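Local coordinates for B-type Cna protein (Enterococcus faecium, PDB 6FWY) that is of unknown function but carries a thioester domain and, as an LPXTG-anchored surface protein, is probably displayed on the bacterial cell wall, at residues I122-P127 / R136-F141; D99-Y104 / A131-R136; I25-P30 / G115-S120. All coordinates share one frame; numbering follows the deposited sequence.

Interaction 1. Residues I122-P127 / R136-F141; sequences IVWSHP and RVKKAF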
# COMPACT_ATOMS: atom_id res chain seq x y z
N ILE A 122 -9.25 25.57 -11.13
CA ILE A 122 -8.55 26.15 -9.97
C ILE A 122 -8.17 27.60 -10.22
O ILE A 122 -7.53 27.90 -11.19
CB ILE A 122 -7.31 25.32 -9.57
CG1 ILE A 122 -7.73 23.89 -9.17
CG2 ILE A 122 -6.61 25.97 -8.38
CD1 ILE A 122 -6.58 22.92 -8.99
N VAL A 123 -8.60 28.49 -9.32
CA VAL A 123 -8.18 29.90 -9.28
C VAL A 123 -7.01 30.05 -8.29
O VAL A 123 -7.17 29.84 -7.09
CB VAL A 123 -9.37 30.84 -8.89
CG1 VAL A 123 -8.93 32.30 -8.82
CG2 VAL A 123 -10.49 30.70 -9.90
N TRP A 124 -5.84 30.43 -8.81
CA TRP A 124 -4.59 30.41 -8.03
C TRP A 124 -4.40 31.71 -7.27
O TRP A 124 -3.41 32.42 -7.47
CB TRP A 124 -3.40 30.10 -8.94
CG TRP A 124 -3.50 28.73 -9.51
CD1 TRP A 124 -3.93 28.39 -10.77
CD2 TRP A 124 -3.23 27.50 -8.82
NE1 TRP A 124 -3.91 27.02 -10.91
CE2 TRP A 124 -3.50 26.45 -9.73
CE3 TRP A 124 -2.78 27.18 -7.53
CZ2 TRP A 124 -3.32 25.11 -9.40
CZ3 TRP A 124 -2.61 25.85 -7.19
CH2 TRP A 124 -2.88 24.82 -8.13
N SER A 125 -5.35 32.01 -6.40
CA SER A 125 -5.31 33.21 -5.56
C SER A 125 -6.43 33.11 -4.54
O SER A 125 -7.44 32.44 -4.77
CB SER A 125 -5.46 34.50 -6.39
OG SER A 125 -6.75 34.56 -6.98
N HIS A 126 -6.23 33.77 -3.40
CA HIS A 126 -7.19 33.80 -2.30
C HIS A 126 -7.02 35.13 -1.55
O HIS A 126 -5.88 35.55 -1.27
CB HIS A 126 -6.93 32.61 -1.37
CG HIS A 126 -8.01 32.40 -0.35
ND1 HIS A 126 -8.94 31.39 -0.45
CD2 HIS A 126 -8.32 33.08 0.78
CE1 HIS A 126 -9.77 31.47 0.57
NE2 HIS A 126 -9.43 32.49 1.32
N PRO A 127 -8.13 35.82 -1.19
CA PRO A 127 -8.04 37.16 -0.55
C PRO A 127 -7.30 37.26 0.80
O PRO A 127 -6.89 38.36 1.18
CB PRO A 127 -9.51 37.59 -0.38
CG PRO A 127 -10.31 36.34 -0.53
CD PRO A 127 -9.53 35.42 -1.43
N ARG A 136 3.76 28.85 -3.63
CA ARG A 136 4.38 27.68 -2.98
C ARG A 136 3.42 26.49 -2.98
O ARG A 136 3.80 25.38 -3.32
CB ARG A 136 4.83 28.01 -1.56
CG ARG A 136 6.07 28.89 -1.49
CD ARG A 136 6.65 28.94 -0.10
NE ARG A 136 5.71 29.53 0.86
CZ ARG A 136 5.65 30.82 1.21
NH1 ARG A 136 6.47 31.72 0.68
NH2 ARG A 136 4.74 31.22 2.10
N VAL A 137 2.16 26.76 -2.64
CA VAL A 137 1.12 25.72 -2.71
C VAL A 137 0.95 25.16 -4.13
O VAL A 137 0.89 23.93 -4.32
CB VAL A 137 -0.24 26.23 -2.14
CG1 VAL A 137 -1.36 25.24 -2.41
CG2 VAL A 137 -0.11 26.47 -0.65
N LYS A 138 0.92 26.05 -5.13
CA LYS A 138 0.84 25.65 -6.53
C LYS A 138 2.02 24.75 -6.96
O LYS A 138 1.83 23.73 -7.62
CB LYS A 138 0.79 26.88 -7.43
CG LYS A 138 0.52 26.58 -8.88
CD LYS A 138 0.31 27.84 -9.71
CE LYS A 138 -0.11 27.43 -11.10
NZ LYS A 138 0.07 28.53 -12.07
N LYS A 139 3.23 25.16 -6.59
CA LYS A 139 4.45 24.40 -6.85
C LYS A 139 4.38 23.00 -6.20
O LYS A 139 4.63 21.99 -6.86
CB LYS A 139 5.66 25.19 -6.34
CG LYS A 139 7.01 24.67 -6.81
CD LYS A 139 8.16 25.27 -6.03
CE LYS A 139 9.48 24.59 -6.33
NZ LYS A 139 10.43 25.50 -7.02
N ALA A 140 4.02 22.95 -4.92
CA ALA A 140 3.82 21.67 -4.21
C ALA A 140 2.75 20.79 -4.85
O ALA A 140 2.98 19.60 -5.07
CB ALA A 140 3.49 21.90 -2.74
N PHE A 141 1.59 21.39 -5.16
CA PHE A 141 0.49 20.70 -5.88
C PHE A 141 0.98 20.04 -7.17
O PHE A 141 0.74 18.85 -7.39
CB PHE A 141 -0.65 21.68 -6.23
CG PHE A 141 -1.67 21.10 -7.18
CD1 PHE A 141 -2.70 20.32 -6.70
CD2 PHE A 141 -1.56 21.29 -8.55
CE1 PHE A 141 -3.62 19.74 -7.57
CE2 PHE A 141 -2.46 20.70 -9.43
CZ PHE A 141 -3.50 19.94 -8.95
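The indole of W124 has K138 on one face and I122, two residues earlier in the chain, on the other, with F141 at the edge. In the thioester domain this is where the turn after strand 122-123 packs on the side of helix 131-150; W124 is the centre of an inverse gamma turn. The K138 chain runs across the indole: CG sits over the six-membered ring, a CH-pi contact with 3.6 Å from CG to the ring centroid. NZ hangs above the five-membered ring, 4.3 Å from its centroid and only 15° off the normal, in cation-pi geometry. One lysine thus serves both rings, because CG lies anti to the backbone N (chi1 -172°) and the chain beyond stays extended. I122 CG2 is centred on the reverse face, 3.4 Å above the plane, and the aromatic system is clamped between two aliphatic groups. F141 reaches the ring near its plane: CD2 comes to 3.8 Å from W124 CH2. The two aromatic planes stand 58° apart, an oblique pair with centroids separated by 5.7 Å. The CD1 methyl of I122 approaches CZ of F141 more loosely, at 4.3 Å. Further in, the buried F141 also rests on L108 and V109 of helix 99-113 and on the ring of Y145, while I25 touches W124; the indole lies between helix 131-150 and I25, just before strand 26-29. The closest approach is to the helix backbone itself, W124 CZ3 standing 3.5 Å from K138 CA.

Interaction 2. Residues D99-Y104 / A131-R136; sequences DTEAWY and AAETAR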
# COMPACT_ATOMS: atom_id res chain seq x y z
N ASP A 99 4.16 23.31 6.95
CA ASP A 99 3.35 22.07 6.95
C ASP A 99 1.87 22.24 6.59
O ASP A 99 1.26 21.29 6.09
CB ASP A 99 3.46 21.35 8.30
CG ASP A 99 4.85 20.77 8.54
OD1 ASP A 99 5.70 20.81 7.62
OD2 ASP A 99 5.13 20.29 9.66
N THR A 100 1.30 23.42 6.86
CA THR A 100 -0.10 23.70 6.49
C THR A 100 -0.22 23.79 4.97
O THR A 100 -1.14 23.23 4.41
CB THR A 100 -0.64 24.98 7.11
OG1 THR A 100 -0.51 24.92 8.52
CG2 THR A 100 -2.13 25.16 6.79
N GLU A 101 0.71 24.51 4.35
CA GLU A 101 0.77 24.61 2.89
C GLU A 101 1.01 23.25 2.23
O GLU A 101 0.39 22.94 1.22
CB GLU A 101 1.87 25.59 2.44
CG GLU A 101 1.56 27.05 2.71
CD GLU A 101 2.73 28.00 2.48
OE1 GLU A 101 3.70 27.63 1.77
OE2 GLU A 101 2.65 29.13 3.00
N ALA A 102 1.91 22.45 2.81
CA ALA A 102 2.21 21.11 2.28
C ALA A 102 0.99 20.19 2.38
O ALA A 102 0.62 19.54 1.42
CB ALA A 102 3.42 20.50 2.99
N TRP A 103 0.37 20.17 3.55
CA TRP A 103 -0.86 19.42 3.74
C TRP A 103 -1.98 19.85 2.77
O TRP A 103 -2.61 19.00 2.14
CB TRP A 103 -1.36 19.53 5.18
CG TRP A 103 -2.82 19.20 5.33
CD1 TRP A 103 -3.42 17.99 5.18
CD2 TRP A 103 -3.85 20.13 5.63
NE1 TRP A 103 -4.77 18.10 5.38
CE2 TRP A 103 -5.07 19.41 5.65
CE3 TRP A 103 -3.88 21.51 5.86
CZ2 TRP A 103 -6.30 20.02 5.92
CZ3 TRP A 103 -5.10 22.12 6.12
CH2 TRP A 103 -6.30 21.37 6.15
N TYR A 104 -2.21 21.16 2.64
CA TYR A 104 -3.29 21.65 1.77
C TYR A 104 -3.03 21.31 0.31
O TYR A 104 -3.96 20.94 -0.43
CB TYR A 104 -3.50 23.16 1.94
CG TYR A 104 -4.72 23.67 1.22
CD1 TYR A 104 -5.98 23.58 1.80
CD2 TYR A 104 -4.61 24.25 -0.03
CE1 TYR A 104 -7.12 24.06 1.14
CE2 TYR A 104 -5.73 24.73 -0.69
CZ TYR A 104 -6.98 24.63 -0.10
OH TYR A 104 -8.08 25.11 -0.75
N ALA A 131 0.32 36.18 -2.76
CA ALA A 131 0.66 35.48 -3.98
C ALA A 131 1.80 34.48 -3.79
O ALA A 131 1.79 33.42 -4.41
CB ALA A 131 1.02 36.47 -5.07
N ALA A 132 2.77 34.81 -2.94
CA ALA A 132 3.92 33.92 -2.66
C ALA A 132 3.50 32.65 -1.92
O ALA A 132 3.97 31.56 -2.24
CB ALA A 132 5.02 34.65 -1.91
N GLU A 133 2.58 32.80 -0.95
CA GLU A 133 1.99 31.64 -0.25
C GLU A 133 1.29 30.70 -1.23
O GLU A 133 1.56 29.51 -1.28
CB GLU A 133 0.99 32.10 0.83
CG GLU A 133 1.63 32.70 2.07
CD GLU A 133 0.61 33.15 3.12
OE1 GLU A 133 -0.30 33.95 2.80
OE2 GLU A 133 0.72 32.71 4.27
N THR A 134 0.39 31.27 -2.04
CA THR A 134 -0.38 30.50 -3.00
C THR A 134 0.56 29.83 -4.02
O THR A 134 0.34 28.67 -4.36
CB THR A 134 -1.46 31.39 -3.65
OG1 THR A 134 -2.43 31.71 -2.65
CG2 THR A 134 -2.13 30.71 -4.85
N ALA A 135 1.60 30.54 -4.47
CA ALA A 135 2.56 30.01 -5.44
C ALA A 135 3.39 28.81 -4.90
O ALA A 135 3.68 27.87 -5.65
CB ALA A 135 3.49 31.11 -5.93
N ARG A 136 3.76 28.85 -3.63
CA ARG A 136 4.38 27.68 -2.98
C ARG A 136 3.42 26.49 -2.98
O ARG A 136 3.80 25.38 -3.32
CB ARG A 136 4.83 28.01 -1.56
CG ARG A 136 6.07 28.89 -1.49
CD ARG A 136 6.65 28.94 -0.10
NE ARG A 136 5.71 29.53 0.86
CZ ARG A 136 5.65 30.82 1.21
NH1 ARG A 136 6.47 31.72 0.68
NH2 ARG A 136 4.74 31.22 2.10
O HOH W 1 0.80 29.72 4.86
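E101 and R136 meet through a bidentate, side-on salt bridge. R136 NE donates to E101 OE1 at 2.9 Å, and R136 NH2 donates to E101 OE2 at 3.1 Å. Both bonds are nearly straight, at about 170°, each carboxylate oxygen offers its syn lone pair, and the acceptors lie in the guanidinium plane. Carboxylate and guanidinium are turned only 16° against each other, so the double grip restrains the rotation of both groups. R136 presents this edge by bending at chi3 (-62°), which folds the guanidinium back along its own helix until the rim of one face lies over E133 CA and A132 O. The bridge joins the first turns of helix 99-113 to those of helix 131-150, two helices of the thioester domain. E101 OE1 takes a further hydrogen bond from the backbone N of G97, just before its helix. E101 OE2 is placed near a second carboxylate, lying 4.3 Å from E133 OE2; a water donates to both, at 2.7 Å from E101 OE2 and 3.0 Å from E133 OE2, which together with R136 probably eases the like charges. The CG of E133 also comes within 3.8 Å of E101 OE2. Farther out, E133 OE1 accepts a hydrogen bond from the backbone N of T130, while Y24 touches the E101 side chain.

Interaction 3. Residues I25-P30 / G115-S120; sequences IRVNMP and GNFKVS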
# COMPACT_ATOMS: atom_id res chain seq x y z
N ILE A 25 -6.32 28.75 -2.46
CA ILE A 25 -6.86 28.80 -3.80
C ILE A 25 -8.37 28.88 -3.70
O ILE A 25 -8.94 28.71 -2.63
CB ILE A 25 -6.43 27.56 -4.66
CG1 ILE A 25 -6.97 26.24 -4.10
CG2 ILE A 25 -4.91 27.48 -4.78
CD1 ILE A 25 -8.34 25.81 -4.57
N ARG A 26 -9.01 29.13 -4.84
CA ARG A 26 -10.46 29.05 -4.97
C ARG A 26 -10.73 28.22 -6.21
O ARG A 26 -9.80 27.90 -6.95
CB ARG A 26 -11.08 30.45 -5.07
CG ARG A 26 -10.87 31.27 -3.80
CD ARG A 26 -11.20 32.72 -3.96
NE ARG A 26 -10.21 33.43 -4.76
CZ ARG A 26 -10.38 34.65 -5.28
NH1 ARG A 26 -11.49 35.33 -5.05
NH2 ARG A 26 -9.42 35.21 -6.00
N VAL A 27 -11.99 27.87 -6.44
CA VAL A 27 -12.37 27.08 -7.60
C VAL A 27 -13.63 27.65 -8.24
O VAL A 27 -14.65 27.84 -7.55
CB VAL A 27 -12.64 25.60 -7.26
CG1 VAL A 27 -12.97 24.80 -8.51
CG2 VAL A 27 -11.45 24.97 -6.53
N ASN A 28 -13.54 27.90 -9.55
CA ASN A 28 -14.70 28.14 -10.38
C ASN A 28 -15.50 26.85 -10.52
O ASN A 28 -15.16 25.97 -11.30
CB ASN A 28 -14.32 28.68 -11.78
CG ASN A 28 -13.66 30.05 -11.71
OD1 ASN A 28 -14.02 30.89 -10.89
ND2 ASN A 28 -12.68 30.27 -12.57
N MET A 29 -16.53 26.75 -9.71
CA MET A 29 -17.43 25.63 -9.72
C MET A 29 -18.56 25.98 -10.65
O MET A 29 -18.82 27.16 -10.86
CB MET A 29 -17.96 25.39 -8.30
CG MET A 29 -16.92 24.74 -7.41
SD MET A 29 -16.27 23.12 -7.92
CE MET A 29 -17.39 21.96 -7.12
N PRO A 30 -19.31 24.97 -11.13
CA PRO A 30 -20.35 25.27 -12.13
C PRO A 30 -21.38 26.36 -11.85
O PRO A 30 -21.74 27.08 -12.76
CB PRO A 30 -21.08 23.95 -12.29
CG PRO A 30 -20.03 22.91 -11.99
CD PRO A 30 -19.19 23.51 -10.88
N GLY A 115 -12.18 13.76 -8.48
CA GLY A 115 -13.06 14.28 -9.53
C GLY A 115 -13.95 15.44 -9.11
O GLY A 115 -14.93 15.72 -9.78
N ASN A 116 -13.61 16.13 -8.02
CA ASN A 116 -14.44 17.20 -7.50
C ASN A 116 -14.45 18.45 -8.44
O ASN A 116 -15.44 19.14 -8.56
CB ASN A 116 -13.95 17.64 -6.14
CG ASN A 116 -14.08 16.57 -5.08
OD1 ASN A 116 -13.45 16.71 -4.07
ND2 ASN A 116 -14.67 15.42 -5.37
N PHE A 117 -13.29 18.69 -9.05
CA PHE A 117 -13.08 19.68 -10.07
C PHE A 117 -11.80 19.36 -10.85
O PHE A 117 -10.91 18.61 -10.40
CB PHE A 117 -13.00 21.08 -9.46
CG PHE A 117 -12.18 21.15 -8.20
CD1 PHE A 117 -10.80 21.33 -8.25
CD2 PHE A 117 -12.80 21.04 -6.95
CE1 PHE A 117 -10.06 21.40 -7.08
CE2 PHE A 117 -12.07 21.15 -5.78
CZ PHE A 117 -10.69 21.32 -5.86
N LYS A 118 -11.74 19.94 -12.05
CA LYS A 118 -10.58 19.86 -12.93
C LYS A 118 -9.55 20.93 -12.54
O LYS A 118 -9.90 21.91 -11.86
CB LYS A 118 -11.02 20.05 -14.39
CG LYS A 118 -11.95 18.95 -14.90
CD LYS A 118 -12.33 19.16 -16.38
CE LYS A 118 -13.54 20.06 -16.44
NZ LYS A 118 -13.90 20.56 -17.81
N VAL A 119 -8.31 20.73 -12.99
CA VAL A 119 -7.22 21.68 -12.75
C VAL A 119 -7.52 23.04 -13.40
O VAL A 119 -7.20 24.08 -12.82
CB VAL A 119 -5.85 21.10 -13.22
CG1 VAL A 119 -4.75 22.16 -13.25
CG2 VAL A 119 -5.42 19.91 -12.34
N SER A 120 -8.17 23.05 -14.56
CA SER A 120 -8.53 24.29 -15.22
C SER A 120 -9.56 25.14 -14.45
O SER A 120 -9.71 26.33 -14.72
CB SER A 120 -9.07 24.02 -16.64
OG SER A 120 -10.19 23.15 -16.60
O HOH W 2 -12.10 28.16 -14.66
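Apolar contact carries most of this meeting: V27 of strand 26-29 lays both methyls over one face of F117, in the thioester-domain loop that links helix 99-113 to strand 122-123. V27 CG2 stands over the ring centre in CH-pi geometry, 3.8 Å from the centroid and 10° off the normal. V27 CG1, anti to the backbone N (chi1 -177°), covers the root of the ring, 3.7 Å from F117 CG. The buried phenyl also touches W111 and I122, which place it between the helix and the strand that follows. Sulfur adds a Met-aromatic contact: M29 SD lies obliquely 5.3 Å from the F117 centroid. The M29 chain, bent at chi2 and chi3, curls its end toward the loop, and CE arrives 3.7 Å from the carbonyl O of N116. That asparagine turns its amide elsewhere, its ND2 donating to the backbone O of M53. Polar linkage between 25-30 and 115-120 runs through solvent. At the far end of the loop one water accepts from N28 ND2 and donates to S120 O, at 3.0 Å from each of these two atoms.

Overall arrangement
From the N terminus, strand 26-29 comes first and meets the loop at 115-120 some 85 residues later; interaction 3 closes this long excursion. Helix 99-113 opens interaction 2 inside that span, but its partner on helix 131-150 lies beyond it, so interactions 2 and 3 cross. Interaction 1 starts at strand 122-123, after interaction 3 has closed, and forms a short loop to helix 131-150; it crosses interaction 2, with which it shares R136. Antiparallel strands 26-29 and 122-123 join interactions 1 and 3 through one sheet. Interaction 2 joins the two helices, interaction 1 ties helix 131-150 to the turn after strand 122-123, and interaction 3 ties the loop between helix 99-113 and strand 122-123 to strand 26-29.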